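Local coordinates for protein arylmalonate decarboxylase (PDB 3IXM) that catalyses the decarboxylation of 2-aryl-2-methylmalonates, taking up a proton and releasing carbon dioxide to give 2-arylpropionates, at residues 107-112 / 136-141; 119-124 / 176-181; 147-152 / 168-173; 182-187 / 204-209. The protein carries 1 engineered substitution. One frame throughout, in Å; residues are numbered along the deposited sequence.

In the fold
All four contacts belong to one half of the chain, the lobe built round the parallel sheet with strand order 144-150, 119-124, 183-187, 208-210. Interaction 1 packs helix 104-114 against helix 128-140 on one face of that sheet; interaction 3 uses helix 164-177 on the other, and interaction 2 the turn that leaves that helix. Interaction 4 joins strands 183-187 and 208-210. Centres of interactions 2 and 4 lie about 8 Å apart and those of 2 and 3 about 9 Å; interactions 1 and 3 are about 19 Å apart without touching. Along the chain interactions 1 and 2 interleave, 3 falls between the two segments of 2, and 4 follows. Helices on both sheet faces make the lobe layered.

Interaction 1: 107-112 / 136-141; sequences AVLNGL and AFLAEE
Leu-109 packs its two methyls against Phe-137, Leu-138 and Glu-141. Leu-109 CD1 sits 3.5 Å from the carboxyl carbon, Glu-141 CD. The same Leu-109 CD1 approaches the Phe-137 ring obliquely, 3.8 Å from Phe-137 CZ. The other methyl, Leu-109 CD2, lies 3.6 Å from Glu-141 CB and meets Leu-138 CD2 at 4.0 Å; both methyls thus meet Glu-141 and the ring, while Leu-138 is met through CD2. Glu-141 crosses Leu-109 at about a right angle. A bend in its chain (chi2 -76°) brings the carboxyl group against CD1, while CB and CG line CD2, CG touching both methyls; its OE1 makes a long, weak ion pair with Arg-113. Phe-137 comes at Leu-109 from the opposite direction, its ring carried inward by a CG anti to the backbone N (chi1 172°). Beside this group Leu-112 CD2 touches Leu-138 CD2 at 4.2 Å, a looser crossing at roughly a right angle.

In the next shell, Leu-143 touches Leu-109, Leu-112 and Leu-138, while Val-120 of strand 119-124 meets Leu-112 and Leu-138 on the sheet side. The segment axes remain 11.7 Å apart and cross at -54°, a spacing bridged by long side chains. Two neighbouring helices lying on the same face of a parallel sheet, with leucines directed toward its strands, are characteristic of a layered alpha/beta fold.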
loop_
_atom_site.group_PDB
_atom_site.type_symbol
_atom_site.label_atom_id
_atom_site.label_comp_id
_atom_site.label_asym_id
_atom_site.label_seq_id
_atom_site.Cartn_x
_atom_site.Cartn_y
_atom_site.Cartn_z
ATOM N N ALA A 107 -2.714 5.598 -2.141
ATOM C CA ALA A 107 -3.244 5.334 -0.829
ATOM C C ALA A 107 -2.249 5.762 0.229
ATOM O O ALA A 107 -2.621 6.393 1.203
ATOM C CB ALA A 107 -3.626 3.824 -0.671
ATOM N N VAL A 108 -0.980 5.406 0.023
ATOM C CA VAL A 108 0.105 5.730 0.951
ATOM C C VAL A 108 0.248 7.248 1.063
ATOM O O VAL A 108 0.310 7.793 2.167
ATOM C CB VAL A 108 1.413 5.033 0.482
ATOM C CG1 VAL A 108 2.724 5.696 1.095
ATOM C CG2 VAL A 108 1.316 3.484 0.816
ATOM N N LEU A 109 0.299 7.923 -0.072
ATOM C CA LEU A 109 0.369 9.388 -0.076
ATOM C C LEU A 109 -0.767 10.015 0.693
ATOM O O LEU A 109 -0.559 10.957 1.484
ATOM C CB LEU A 109 0.381 9.919 -1.504
ATOM C CG LEU A 109 1.596 9.655 -2.372
ATOM C CD1 LEU A 109 1.300 10.326 -3.688
ATOM C CD2 LEU A 109 2.913 10.203 -1.765
ATOM N N ASN A 110 -1.973 9.500 0.453
ATOM C CA ASN A 110 -3.164 9.982 1.094
ATOM C C ASN A 110 -3.109 9.798 2.607
ATOM O O ASN A 110 -3.572 10.683 3.347
ATOM C CB ASN A 110 -4.412 9.281 0.522
ATOM C CG ASN A 110 -4.859 9.874 -0.815
ATOM O OD1 ASN A 110 -4.369 10.930 -1.236
ATOM N ND2 ASN A 110 -5.806 9.206 -1.478
ATOM N N GLY A 111 -2.574 8.655 3.061
ATOM C CA GLY A 111 -2.441 8.366 4.495
ATOM C C GLY A 111 -1.428 9.270 5.159
ATOM O O GLY A 111 -1.688 9.796 6.247
ATOM N N LEU A 112 -0.278 9.447 4.511
ATOM C CA LEU A 112 0.783 10.307 5.055
ATOM C C LEU A 112 0.320 11.782 5.182
ATOM O O LEU A 112 0.585 12.453 6.184
ATOM C CB LEU A 112 1.990 10.256 4.154
ATOM C CG LEU A 112 3.223 9.382 4.457
ATOM C CD1 LEU A 112 3.239 8.526 5.713
ATOM C CD2 LEU A 112 3.659 8.655 3.206
ATOM N N ALA A 136 12.517 7.845 -4.028
ATOM C CA ALA A 136 12.422 8.770 -5.183
ATOM C C ALA A 136 11.000 9.219 -5.462
ATOM O O ALA A 136 10.755 10.398 -5.750
ATOM C CB ALA A 136 13.025 8.133 -6.432
ATOM N N PHE A 137 10.059 8.274 -5.396
ATOM C CA PHE A 137 8.626 8.558 -5.531
ATOM C C PHE A 137 8.126 9.514 -4.461
ATOM O O PHE A 137 7.385 10.455 -4.743
ATOM C CB PHE A 137 7.830 7.225 -5.517
ATOM C CG PHE A 137 6.324 7.400 -5.468
ATOM C CD1 PHE A 137 5.607 7.646 -6.625
ATOM C CD2 PHE A 137 5.635 7.270 -4.257
ATOM C CE1 PHE A 137 4.225 7.806 -6.589
ATOM C CE2 PHE A 137 4.251 7.428 -4.194
ATOM C CZ PHE A 137 3.546 7.716 -5.365
ATOM N N LEU A 138 8.522 9.287 -3.210
ATOM C CA LEU A 138 8.020 10.124 -2.139
ATOM C C LEU A 138 8.669 11.495 -2.244
ATOM O O LEU A 138 8.003 12.465 -1.985
ATOM C CB LEU A 138 8.271 9.530 -0.745
ATOM C CG LEU A 138 7.603 8.192 -0.406
ATOM C CD1 LEU A 138 8.281 7.526 0.776
ATOM C CD2 LEU A 138 6.131 8.368 -0.144
ATOM N N ALA A 139 9.950 11.561 -2.615
ATOM C CA ALA A 139 10.610 12.879 -2.888
ATOM C C ALA A 139 9.851 13.704 -3.960
ATOM O O ALA A 139 9.744 14.932 -3.853
ATOM C CB ALA A 139 12.054 12.699 -3.292
ATOM N N GLU A 140 9.289 13.025 -4.959
ATOM C CA GLU A 140 8.562 13.672 -6.053
ATOM C C GLU A 140 7.251 14.225 -5.571
ATOM O O GLU A 140 6.657 15.081 -6.222
ATOM C CB GLU A 140 8.197 12.666 -7.121
ATOM C CG GLU A 140 9.226 12.281 -8.117
ATOM C CD GLU A 140 8.550 11.504 -9.264
ATOM O OE1 GLU A 140 8.275 12.101 -10.342
ATOM O OE2 GLU A 140 8.261 10.295 -9.076
ATOM N N GLU A 141 6.782 13.721 -4.435
ATOM C CA GLU A 141 5.484 14.057 -3.928
ATOM C C GLU A 141 5.568 14.987 -2.735
ATOM O O GLU A 141 4.625 15.090 -1.967
ATOM C CB GLU A 141 4.707 12.788 -3.571
ATOM C CG GLU A 141 4.373 11.915 -4.782
ATOM C CD GLU A 141 3.235 12.463 -5.624
ATOM O OE1 GLU A 141 2.575 13.441 -5.205
ATOM O OE2 GLU A 141 2.986 11.885 -6.694
#

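Interaction 2: 119-124 / 176-181; sequences RVALAT and EAAPDS
Ala-121 and Ser-181 make the compact, buried part of this contact: the methyl CB of Ala-121 lies 3.4 Å from Ser-181 OG. Just beside them the carbonyl O of Arg-119 comes within 3.4 Å of Ser-181 CA, and Ala-178 adds its own CB to that of Ala-121 at a looser 4.4 Å. The serine hydroxyl is held as well as packed. It donates to Ala-178 O at 2.7 Å, an oxygen that also accepts from the backbone N of Ser-181, and it has a further hydrogen-bonding partner in Thr-146 OG1 of the adjoining strand.

Residues 178-181 form a type I beta turn that carries the chain from the end of helix 164-177 toward strand 183-187, which then runs beside 119-124 in the parallel sheet. The turn thus belongs to the helix-to-strand connection of an alpha/beta fold.

Toward solvent the packing gives way to a salt bridge between Arg-119 and the exposed Asp-180. Arg-119 NH2 donates to Asp-180 OD2 at 2.7 Å in an almost straight bond (173°), with the acceptor in the guanidinium plane and using its anti lone pair. NE adds a weak second bond to the same OD2 at 3.4 Å. A bend at chi3 (68°) turns the guanidinium toward the acid, and the two flat groups remain 48° apart. The carbonyl O of Asp-180 also lies at the guanidinium edge, 3.6 Å from NE.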
loop_
_atom_site.group_PDB
_atom_site.type_symbol
_atom_site.label_atom_id
_atom_site.label_comp_id
_atom_site.label_asym_id
_atom_site.label_seq_id
_atom_site.Cartn_x
_atom_site.Cartn_y
_atom_site.Cartn_z
ATOM N N ARG A 119 8.220 14.413 6.886
ATOM C CA ARG A 119 9.550 13.845 7.046
ATOM C C ARG A 119 9.337 12.389 7.414
ATOM O O ARG A 119 8.956 12.086 8.530
ATOM C CB ARG A 119 10.306 14.613 8.111
ATOM C CG ARG A 119 10.550 16.075 7.713
ATOM C CD ARG A 119 11.489 16.772 8.719
ATOM N NE ARG A 119 12.821 16.214 8.615
ATOM C CZ ARG A 119 13.711 16.586 7.704
ATOM N NH1 ARG A 119 13.422 17.549 6.834
ATOM N NH2 ARG A 119 14.896 15.995 7.667
ATOM N N VAL A 120 9.524 11.486 6.446
ATOM C CA VAL A 120 9.042 10.112 6.631
ATOM C C VAL A 120 10.166 9.075 6.670
ATOM O O VAL A 120 10.991 9.018 5.745
ATOM C CB VAL A 120 7.929 9.714 5.573
ATOM C CG1 VAL A 120 8.520 9.582 4.143
ATOM C CG2 VAL A 120 7.241 8.386 5.999
ATOM N N ALA A 121 10.200 8.282 7.752
ATOM C CA ALA A 121 11.158 7.157 7.900
ATOM C C ALA A 121 10.566 5.904 7.251
ATOM O O ALA A 121 9.373 5.687 7.343
ATOM C CB ALA A 121 11.462 6.890 9.390
ATOM N N LEU A 122 11.377 5.140 6.527
ATOM C CA LEU A 122 10.860 3.959 5.835
ATOM C C LEU A 122 11.233 2.702 6.590
ATOM O O LEU A 122 12.364 2.539 7.037
ATOM C CB LEU A 122 11.377 3.879 4.392
ATOM C CG LEU A 122 11.270 5.176 3.585
ATOM C CD1 LEU A 122 11.739 4.885 2.193
ATOM C CD2 LEU A 122 9.849 5.621 3.556
ATOM N N ALA A 123 10.261 1.816 6.722
ATOM C CA ALA A 123 10.481 0.492 7.288
ATOM C C ALA A 123 9.906 -0.494 6.257
ATOM O O ALA A 123 8.720 -0.550 6.076
ATOM C CB ALA A 123 9.759 0.389 8.633
ATOM N N THR A 124 10.749 -1.226 5.547
ATOM C CA THR A 124 10.232 -2.028 4.446
ATOM C C THR A 124 10.739 -3.473 4.413
ATOM O O THR A 124 11.605 -3.870 5.195
ATOM C CB THR A 124 10.591 -1.416 3.080
ATOM O OG1 THR A 124 11.940 -1.778 2.789
ATOM C CG2 THR A 124 10.370 0.134 3.069
ATOM N N GLU A 176 14.910 5.357 15.176
ATOM C CA GLU A 176 16.127 5.707 15.941
ATOM C C GLU A 176 17.177 6.287 15.047
ATOM O O GLU A 176 17.932 7.179 15.463
ATOM C CB GLU A 176 16.762 4.476 16.594
ATOM C CG GLU A 176 15.900 3.834 17.634
ATOM C CD GLU A 176 16.484 2.541 18.199
ATOM O OE1 GLU A 176 16.024 2.169 19.292
ATOM O OE2 GLU A 176 17.361 1.897 17.560
ATOM N N ALA A 177 17.227 5.749 13.826
ATOM C CA ALA A 177 18.189 6.113 12.810
ATOM C C ALA A 177 17.877 7.457 12.173
ATOM O O ALA A 177 18.762 8.076 11.591
ATOM C CB ALA A 177 18.189 5.061 11.723
ATOM N N ALA A 178 16.610 7.881 12.246
ATOM C CA ALA A 178 16.155 9.099 11.566
ATOM C C ALA A 178 15.264 9.834 12.546
ATOM O O ALA A 178 14.058 9.931 12.325
ATOM C CB ALA A 178 15.390 8.759 10.286
ATOM N N PRO A 179 15.842 10.311 13.673
ATOM C CA PRO A 179 14.992 10.833 14.736
ATOM C C PRO A 179 14.216 12.113 14.385
ATOM O O PRO A 179 13.312 12.496 15.131
ATOM C CB PRO A 179 15.994 11.111 15.878
ATOM C CG PRO A 179 17.287 11.389 15.181
ATOM C CD PRO A 179 17.277 10.393 14.030
ATOM N N ASP A 180 14.568 12.753 13.273
ATOM C CA ASP A 180 13.919 13.974 12.777
ATOM C C ASP A 180 12.570 13.705 12.078
ATOM O O ASP A 180 11.857 14.642 11.670
ATOM C CB ASP A 180 14.863 14.687 11.798
ATOM C CG ASP A 180 15.407 13.741 10.695
ATOM O OD1 ASP A 180 15.948 12.657 11.016
ATOM O OD2 ASP A 180 15.292 14.089 9.490
ATOM N N SER A 181 12.218 12.423 11.964
ATOM C CA SER A 181 11.062 11.992 11.164
ATOM C C SER A 181 9.763 12.378 11.857
ATOM O O SER A 181 9.691 12.351 13.087
ATOM C CB SER A 181 11.098 10.482 10.977
ATOM O OG SER A 181 12.280 10.092 10.329
#

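Interaction 3: 147-152 / 168-173; sequences GCRSLG and VDLCVR
Arg-149 lays one face of its guanidinium over the aliphatic part of Arg-173, whose CG stands above the plane near its rim. Arg-149 NH1 is 3.1 Å from that CG and CZ is 3.3 Å from it, so a methylene is what the flat group meets. The two arginines run side by side and point the same way, their guanidinium planes 34° apart, but the charged ends do not touch: Arg-149 NH1 and Arg-173 NE are 5.1 Å apart. Two successive bends in its chain carry the Arg-173 guanidinium away from the strand, where NH2 forms a salt bridge with Glu-176. That acid would probably offset part of the positive charge.

Nearer the backbone, Leu-170 lies between helix and strand, its two methyls spread along Arg-149, Ser-150 and Leu-151. Its CD1 touches Arg-149 CG and the carbonyl carbon C of Ser-150, each at 3.8 Å, while CD2 meets Leu-151 CG at 3.9 Å. The CG of Leu-170 lies anti to the backbone N (chi1 -177°), and Leu-151 crosses the side chain at about a right angle. Farther in, Leu-170 also rests on Ala-123 of the neighbouring strand and on Cys-188, which continues its apolar surroundings toward the interior.

Strand 147-150 and helix 168-173 approach to 8.1 Å between their axes and run nearly antiparallel, 153° apart. That is the geometry of a beta-alpha-beta crossover: helix 164-177 links strand 144-150 to the parallel strand 183-187, passing over 119-124, which lies between them in the sheet.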
loop_
_atom_site.group_PDB
_atom_site.type_symbol
_atom_site.label_atom_id
_atom_site.label_comp_id
_atom_site.label_asym_id
_atom_site.label_seq_id
_atom_site.Cartn_x
_atom_site.Cartn_y
_atom_site.Cartn_z
ATOM N N GLY A 147 15.243 8.148 5.917
ATOM C CA GLY A 147 16.092 6.981 6.099
ATOM C C GLY A 147 15.241 5.745 5.872
ATOM O O GLY A 147 14.031 5.857 5.691
ATOM N N CYS A 148 15.872 4.576 5.909
ATOM C CA CYS A 148 15.146 3.327 5.631
ATOM C C CYS A 148 15.856 2.205 6.360
ATOM O O CYS A 148 17.098 2.136 6.376
ATOM C CB CYS A 148 15.071 3.053 4.124
ATOM S SG CYS A 148 14.134 1.529 3.610
ATOM N N ARG A 149 15.060 1.353 6.980
ATOM C CA ARG A 149 15.534 0.079 7.499
ATOM C C ARG A 149 14.662 -1.025 6.925
ATOM O O ARG A 149 13.432 -0.861 6.839
ATOM C CB ARG A 149 15.418 0.065 9.010
ATOM C CG ARG A 149 16.046 -1.214 9.662
ATOM C CD ARG A 149 17.555 -1.143 9.740
ATOM N NE ARG A 149 18.074 -2.186 10.644
ATOM C CZ ARG A 149 18.601 -1.970 11.848
ATOM N NH1 ARG A 149 18.749 -0.748 12.326
ATOM N NH2 ARG A 149 19.003 -3.000 12.570
ATOM N N SER A 150 15.289 -2.120 6.507
ATOM C CA SER A 150 14.553 -3.213 5.836
ATOM C C SER A 150 14.723 -4.546 6.525
ATOM O O SER A 150 15.757 -4.797 7.129
ATOM C CB SER A 150 14.998 -3.339 4.368
ATOM O OG SER A 150 14.789 -2.104 3.737
ATOM N N LEU A 151 13.720 -5.408 6.409
ATOM C CA LEU A 151 13.750 -6.751 7.043
ATOM C C LEU A 151 14.839 -7.652 6.484
ATOM O O LEU A 151 15.393 -8.493 7.211
ATOM C CB LEU A 151 12.392 -7.464 6.859
ATOM C CG LEU A 151 11.256 -6.968 7.768
ATOM C CD1 LEU A 151 9.977 -7.750 7.429
ATOM C CD2 LEU A 151 11.644 -7.250 9.199
ATOM N N GLY A 152 15.094 -7.507 5.182
ATOM C CA GLY A 152 16.199 -8.221 4.497
ATOM C C GLY A 152 15.998 -9.726 4.420
ATOM O O GLY A 152 16.985 -10.484 4.480
ATOM N N VAL A 168 7.434 -4.270 14.799
ATOM C CA VAL A 168 7.567 -3.154 15.726
ATOM C C VAL A 168 9.045 -2.762 15.871
ATOM O O VAL A 168 9.376 -1.574 15.831
ATOM C CB VAL A 168 6.985 -3.525 17.133
ATOM C CG1 VAL A 168 7.331 -2.427 18.140
ATOM C CG2 VAL A 168 5.448 -3.684 17.039
ATOM N N ASP A 169 9.913 -3.757 16.075
ATOM C CA ASP A 169 11.330 -3.511 16.234
ATOM C C ASP A 169 11.889 -2.860 14.977
ATOM O O ASP A 169 12.711 -1.925 15.062
ATOM C CB ASP A 169 12.088 -4.810 16.531
ATOM C CG ASP A 169 11.774 -5.358 17.936
ATOM O OD1 ASP A 169 12.114 -6.534 18.196
ATOM O OD2 ASP A 169 11.164 -4.605 18.742
ATOM N N LEU A 170 11.464 -3.373 13.823
ATOM C CA LEU A 170 11.830 -2.746 12.553
ATOM C C LEU A 170 11.516 -1.219 12.529
ATOM O O LEU A 170 12.347 -0.387 12.114
ATOM C CB LEU A 170 11.141 -3.476 11.386
ATOM C CG LEU A 170 11.563 -2.904 10.023
ATOM C CD1 LEU A 170 12.995 -3.400 9.689
ATOM C CD2 LEU A 170 10.559 -3.350 8.995
ATOM N N CYS A 171 10.304 -0.847 12.934
ATOM C CA CYS A 171 9.921 0.571 12.905
ATOM C C CYS A 171 10.708 1.400 13.933
ATOM O O CYS A 171 11.056 2.575 13.688
ATOM C CB CYS A 171 8.416 0.729 13.134
ATOM S SG CYS A 171 7.387 0.085 11.818
ATOM N N VAL A 172 11.000 0.801 15.077
ATOM C CA VAL A 172 11.741 1.519 16.111
ATOM C C VAL A 172 13.155 1.786 15.610
ATOM O O VAL A 172 13.667 2.886 15.765
ATOM C CB VAL A 172 11.749 0.730 17.432
ATOM C CG1 VAL A 172 12.737 1.357 18.444
ATOM C CG2 VAL A 172 10.293 0.630 17.998
ATOM N N ARG A 173 13.772 0.769 15.015
ATOM C CA ARG A 173 15.065 0.904 14.342
ATOM C C ARG A 173 15.123 2.020 13.327
ATOM O O ARG A 173 16.070 2.827 13.316
ATOM C CB ARG A 173 15.351 -0.371 13.562
ATOM C CG ARG A 173 16.353 -1.208 14.176
ATOM C CD ARG A 173 15.817 -1.820 15.360
ATOM N NE ARG A 173 15.935 -1.052 16.599
ATOM C CZ ARG A 173 15.684 -1.623 17.773
ATOM N NH1 ARG A 173 15.360 -2.919 17.784
ATOM N NH2 ARG A 173 15.758 -0.941 18.911
#

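Interaction 4: 182-187 / 204-209; sequences DGILLS and LGVPVV
Ile-184 and Val-209 carry the central bond of a three-rung parallel ladder, Val-209 N donating to Ile-184 O at 2.8 Å. On one side of it Ile-184 N gives its hydrogen to Pro-207 O at 3.0 Å; on the other Leu-186 N reaches Val-209 O at 2.7 Å. Both the N-H and the C=O of Ile-184 are therefore used by the neighbouring segment 204-209, and a backbone hydrogen bond between Leu-186 and Ser-211 carries the ladder onward. Two acceptors receive more than the N-H: Val-208 CA directs its hydrogen to Ile-184 O, and Leu-185 CA directs its own to Val-209 O. The intervening Leu-185 turns to the other edge of its strand, bonding through its backbone to Ala-121 and Ala-123, while Val-208 N is taken by Glu-201 OE2 from the preceding helix.

These two strands are joined through helix 196-204, making a parallel beta-alpha-beta crossover, with 208-210 as the outermost strand of the sheet. Ile-184 and Val-208 share one sheet face, on which Val-208 CG2 lies 4.0 Å from Ile-184 CB. The tip of Ile-184, CD1, reaches Leu-204 CD1 at 3.6 Å, crossing at about a right angle, and Val-200 of the connecting helix touches both Ile-184 and Val-208. Leu-185 and Val-209 occupy the opposite face, meeting through CD1 and CG1 at 3.9 Å. At the strand entrance Asp-182 points away from the neighbour and its OD2 accepts from the backbone N atoms of Arg-118 and Arg-119, while its carbonyl O sits 3.3 Å from Pro-207 CD.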
loop_
_atom_site.group_PDB
_atom_site.type_symbol
_atom_site.label_atom_id
_atom_site.label_comp_id
_atom_site.label_asym_id
_atom_site.label_seq_id
_atom_site.Cartn_x
_atom_site.Cartn_y
_atom_site.Cartn_z
ATOM N N ASP A 182 8.788 12.776 11.036
ATOM C CA ASP A 182 7.402 13.120 11.383
ATOM C C ASP A 182 6.492 11.900 11.537
ATOM O O ASP A 182 5.375 11.998 12.050
ATOM C CB ASP A 182 6.789 13.860 10.171
ATOM C CG ASP A 182 7.064 15.313 10.163
ATOM O OD1 ASP A 182 7.558 15.850 11.186
ATOM O OD2 ASP A 182 6.797 15.931 9.120
ATOM N N GLY A 183 6.914 10.772 10.985
ATOM C CA GLY A 183 6.026 9.616 10.850
ATOM C C GLY A 183 6.764 8.541 10.112
ATOM O O GLY A 183 7.852 8.782 9.566
ATOM N N ILE A 184 6.185 7.344 10.122
ATOM C CA ILE A 184 6.829 6.138 9.583
ATOM C C ILE A 184 5.927 5.508 8.509
ATOM O O ILE A 184 4.720 5.359 8.726
ATOM C CB ILE A 184 7.103 5.088 10.731
ATOM C CG1 ILE A 184 8.137 5.649 11.746
ATOM C CG2 ILE A 184 7.572 3.721 10.142
ATOM C CD1 ILE A 184 8.232 4.856 13.004
ATOM N N LEU A 185 6.520 5.158 7.365
ATOM C CA LEU A 185 5.827 4.347 6.365
ATOM C C LEU A 185 6.330 2.922 6.496
ATOM O O LEU A 185 7.526 2.671 6.254
ATOM C CB LEU A 185 6.127 4.843 4.960
ATOM C CG LEU A 185 5.611 4.024 3.777
ATOM C CD1 LEU A 185 4.120 3.953 3.887
ATOM C CD2 LEU A 185 6.029 4.686 2.423
ATOM N N LEU A 186 5.427 2.028 6.930
ATOM C CA LEU A 186 5.682 0.594 7.006
ATOM C C LEU A 186 5.183 -0.007 5.684
ATOM O O LEU A 186 3.989 -0.044 5.439
ATOM C CB LEU A 186 4.920 -0.013 8.205
ATOM C CG LEU A 186 5.051 -1.529 8.497
ATOM C CD1 LEU A 186 6.555 -1.920 8.659
ATOM C CD2 LEU A 186 4.328 -1.866 9.794
ATOM N N SER A 187 6.092 -0.438 4.830
ATOM C CA SER A 187 5.705 -0.985 3.542
ATOM C C SER A 187 6.318 -2.385 3.419
ATOM O O SER A 187 7.428 -2.584 2.918
ATOM C CB SER A 187 6.123 -0.035 2.414
ATOM O OG SER A 187 5.437 -0.362 1.209
ATOM N N LEU A 204 6.603 5.100 20.126
ATOM C CA LEU A 204 7.330 6.226 19.547
ATOM C C LEU A 204 6.673 7.588 19.582
ATOM O O LEU A 204 7.376 8.584 19.497
ATOM C CB LEU A 204 7.754 5.927 18.114
ATOM C CG LEU A 204 8.689 4.727 17.988
ATOM C CD1 LEU A 204 8.887 4.465 16.502
ATOM C CD2 LEU A 204 10.031 4.998 18.697
ATOM N N GLY A 205 5.356 7.642 19.685
ATOM C CA GLY A 205 4.629 8.920 19.660
ATOM C C GLY A 205 4.649 9.619 18.315
ATOM O O GLY A 205 4.648 10.867 18.204
ATOM N N VAL A 206 4.663 8.810 17.264
ATOM C CA VAL A 206 4.750 9.313 15.922
ATOM C C VAL A 206 3.827 8.390 15.074
ATOM O O VAL A 206 3.829 7.182 15.298
ATOM C CB VAL A 206 6.246 9.287 15.530
ATOM C CG1 VAL A 206 6.568 8.268 14.478
ATOM C CG2 VAL A 206 6.840 10.671 15.301
ATOM N N PRO A 207 3.026 8.952 14.141
ATOM C CA PRO A 207 2.017 8.103 13.475
ATOM C C PRO A 207 2.642 7.200 12.391
ATOM O O PRO A 207 3.675 7.547 11.797
ATOM C CB PRO A 207 1.076 9.130 12.834
ATOM C CG PRO A 207 1.978 10.244 12.477
ATOM C CD PRO A 207 3.001 10.326 13.610
ATOM N N VAL A 208 2.011 6.065 12.149
ATOM C CA VAL A 208 2.496 5.085 11.175
ATOM C C VAL A 208 1.454 4.858 10.078
ATOM O O VAL A 208 0.258 4.644 10.378
ATOM C CB VAL A 208 2.799 3.740 11.895
ATOM C CG1 VAL A 208 3.127 2.621 10.893
ATOM C CG2 VAL A 208 3.890 3.926 12.899
ATOM N N VAL A 209 1.913 4.875 8.818
ATOM C CA VAL A 209 1.091 4.432 7.687
ATOM C C VAL A 209 1.637 3.078 7.223
ATOM O O VAL A 209 2.851 2.959 6.945
ATOM C CB VAL A 209 1.188 5.445 6.522
ATOM C CG1 VAL A 209 0.543 4.912 5.222
ATOM C CG2 VAL A 209 0.537 6.798 6.944
#